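Local coordinates for plasmodesmata-located protein 8 (Arabidopsis thaliana, PDB 6GRF) that probably modulates cell-to-cell trafficking through plasmodesmata, carrying two tandem DUF26 modules in its extracellular part, at residues Q67-L72 with E165-C170. Numbering follows the deposited sequence. Where two conformers were deposited one is given.
Sequences QCRDDL and EGYAQC
Arg-69 lays its guanidinium over one face of the Tyr-167 ring, a cation-pi contact in which NH1 stands 3.0 Å above the ring plane, over its centre. Arg-69 CZ lies 4.0 Å from the centroid of the Tyr-167 ring, and the two planes are tilted by 32°, so NH1 dips toward the ring. The Tyr-167 hydroxyl lies over one guanidinium face, near the rim. The Asp-71 carboxylate approaches the ring obliquely, its OD1 3.4 Å from Tyr-167 OH. This pairing belongs to the interface between the two DUF26 (Gnk2-homologous) modules: it joins the end of strand 62-68 and the type I turn from Arg-69 to Leu-72 in the first to strand 164-170 in the second. Each module is a five-stranded antiparallel sheet with two helices. Tyr-167 holds CG anti to its backbone nitrogen (chi1 -175°), which extends the ring from the strand toward the turn, and packs on Tyr-208 and Val-158. The arginine chain bends at chi3 (67°), turning its planar end onto the ring. Gln-169 reaches toward the turn and crosses the side chain of Asp-70 at about a right angle. Disulfides Cys-68–Cys-77 and Cys-170–Cys-179 link the strand ends to helices 74-91 and 176-193 of the same modules. Within the turn, Arg-69 NH2 forms a salt bridge with OD2 of the poorly ordered Asp-71 (2.7 Å), which probably helps hold the guanidinium over the ring.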
loop_
_atom_site.group_PDB
_atom_site.type_symbol
_atom_site.label_atom_id
_atom_site.label_comp_id
_atom_site.label_asym_id
_atom_site.label_seq_id
_atom_site.Cartn_x
_atom_site.Cartn_y
_atom_site.Cartn_z
ATOM N N GLN A 67 4.662 0.657 5.596
ATOM C CA GLN A 67 5.466 -0.190 4.715
ATOM C C GLN A 67 6.150 0.737 3.710
ATOM O O GLN A 67 5.457 1.399 2.953
ATOM C CB GLN A 67 4.561 -1.234 4.053
ATOM C CG GLN A 67 5.277 -2.137 3.065
ATOM C CD GLN A 67 6.273 -3.030 3.768
ATOM O OE1 GLN A 67 7.487 -2.847 3.672
ATOM N NE2 GLN A 67 5.768 -4.018 4.467
ATOM N N CYS A 68 7.483 0.811 3.754
ATOM C CA CYS A 68 8.253 1.473 2.708
ATOM C C CYS A 68 8.490 0.490 1.559
ATOM O O CYS A 68 8.436 -0.719 1.745
ATOM C CB CYS A 68 9.598 1.977 3.212
ATOM S SG CYS A 68 9.438 3.303 4.435
ATOM N N ARG A 69 8.762 1.031 0.370
ATOM C CA ARG A 69 9.255 0.216 -0.721
ATOM C C ARG A 69 10.522 -0.496 -0.235
ATOM O O ARG A 69 11.461 0.147 0.199
ATOM C CB ARG A 69 9.503 1.069 -1.967
ATOM C CG ARG A 69 8.332 1.088 -2.937
ATOM C CD ARG A 69 8.581 1.980 -4.143
ATOM N NE ARG A 69 9.635 1.497 -5.018
ATOM C CZ ARG A 69 9.436 0.726 -6.087
ATOM N NH1 ARG A 69 8.245 0.190 -6.296
ATOM N NH2 ARG A 69 10.417 0.498 -6.948
ATOM N N ASP A 70 10.510 -1.831 -0.306
ATOM C CA ASP A 70 11.591 -2.683 0.199
ATOM C C ASP A 70 12.879 -2.506 -0.616
ATOM O O ASP A 70 13.931 -2.940 -0.175
ATOM C CB ASP A 70 11.187 -4.161 0.178
ATOM C CG ASP A 70 10.627 -4.698 1.485
ATOM O OD1 ASP A 70 11.133 -4.293 2.554
ATOM O OD2 ASP A 70 9.693 -5.530 1.425
ATOM N N ASP A 71 12.795 -1.898 -1.805
ATOM C CA ASP A 71 13.973 -1.713 -2.670
ATOM C C ASP A 71 14.576 -0.312 -2.477
ATOM O O ASP A 71 15.292 0.173 -3.357
ATOM C CB ASP A 71 13.645 -1.983 -4.146
ATOM C CG ASP A 71 12.510 -1.142 -4.714
ATOM O OD1 ASP A 71 11.658 -0.702 -3.924
ATOM O OD2 ASP A 71 12.479 -0.944 -5.942
ATOM N N LEU A 72 14.321 0.318 -1.324
ATOM C CA LEU A 72 14.829 1.668 -1.044
ATOM C C LEU A 72 15.648 1.681 0.250
ATOM O O LEU A 72 15.477 0.830 1.124
ATOM C CB LEU A 72 13.658 2.652 -0.971
ATOM C CG LEU A 72 13.107 3.119 -2.321
ATOM C CD1 LEU A 72 12.099 4.242 -2.124
ATOM C CD2 LEU A 72 14.222 3.557 -3.268
ATOM N N GLU A 165 7.303 -4.681 -17.927
ATOM C CA GLU A 165 7.880 -4.652 -16.582
ATOM C C GLU A 165 6.736 -4.621 -15.566
ATOM O O GLU A 165 5.674 -4.071 -15.851
ATOM C CB GLU A 165 8.747 -3.410 -16.347
ATOM C CG GLU A 165 10.242 -3.618 -16.563
ATOM C CD GLU A 165 11.127 -3.007 -15.482
ATOM O OE1 GLU A 165 10.971 -3.387 -14.305
ATOM O OE2 GLU A 165 11.974 -2.151 -15.817
ATOM N N GLY A 166 6.985 -5.199 -14.388
ATOM C CA GLY A 166 6.021 -5.265 -13.304
ATOM C C GLY A 166 6.677 -5.126 -11.940
ATOM O O GLY A 166 7.850 -5.376 -11.784
ATOM N N TYR A 167 5.873 -4.723 -10.952
ATOM C CA TYR A 167 6.291 -4.580 -9.567
ATOM C C TYR A 167 5.099 -4.959 -8.687
ATOM O O TYR A 167 3.954 -4.562 -8.970
ATOM C CB TYR A 167 6.782 -3.161 -9.278
ATOM C CG TYR A 167 7.334 -2.979 -7.891
ATOM C CD1 TYR A 167 6.493 -2.780 -6.805
ATOM C CD2 TYR A 167 8.696 -3.060 -7.651
ATOM C CE1 TYR A 167 6.991 -2.652 -5.519
ATOM C CE2 TYR A 167 9.210 -2.932 -6.369
ATOM C CZ TYR A 167 8.354 -2.716 -5.304
ATOM O OH TYR A 167 8.844 -2.580 -4.041
ATOM N N ALA A 168 5.363 -5.792 -7.686
ATOM C CA ALA A 168 4.372 -6.125 -6.665
ATOM C C ALA A 168 5.026 -6.102 -5.281
ATOM O O ALA A 168 6.212 -6.380 -5.135
ATOM C CB ALA A 168 3.745 -7.468 -6.933
ATOM N N GLN A 169 4.207 -5.762 -4.284
ATOM C CA GLN A 169 4.635 -5.594 -2.896
ATOM C C GLN A 169 3.484 -6.093 -2.017
ATOM O O GLN A 169 2.334 -5.734 -2.262
ATOM C CB GLN A 169 4.993 -4.122 -2.662
ATOM C CG GLN A 169 5.171 -3.697 -1.204
ATOM C CD GLN A 169 6.617 -3.608 -0.780
ATOM O OE1 GLN A 169 7.090 -4.413 0.026
ATOM N NE2 GLN A 169 7.342 -2.647 -1.326
ATOM N N CYS A 170 3.811 -6.979 -1.068
ATOM C CA CYS A 170 2.920 -7.338 0.048
ATOM C C CYS A 170 3.295 -6.538 1.295
ATOM O O CYS A 170 4.484 -6.423 1.628
ATOM C CB CYS A 170 3.023 -8.815 0.390
ATOM S SG CYS A 170 2.101 -9.846 -0.774
#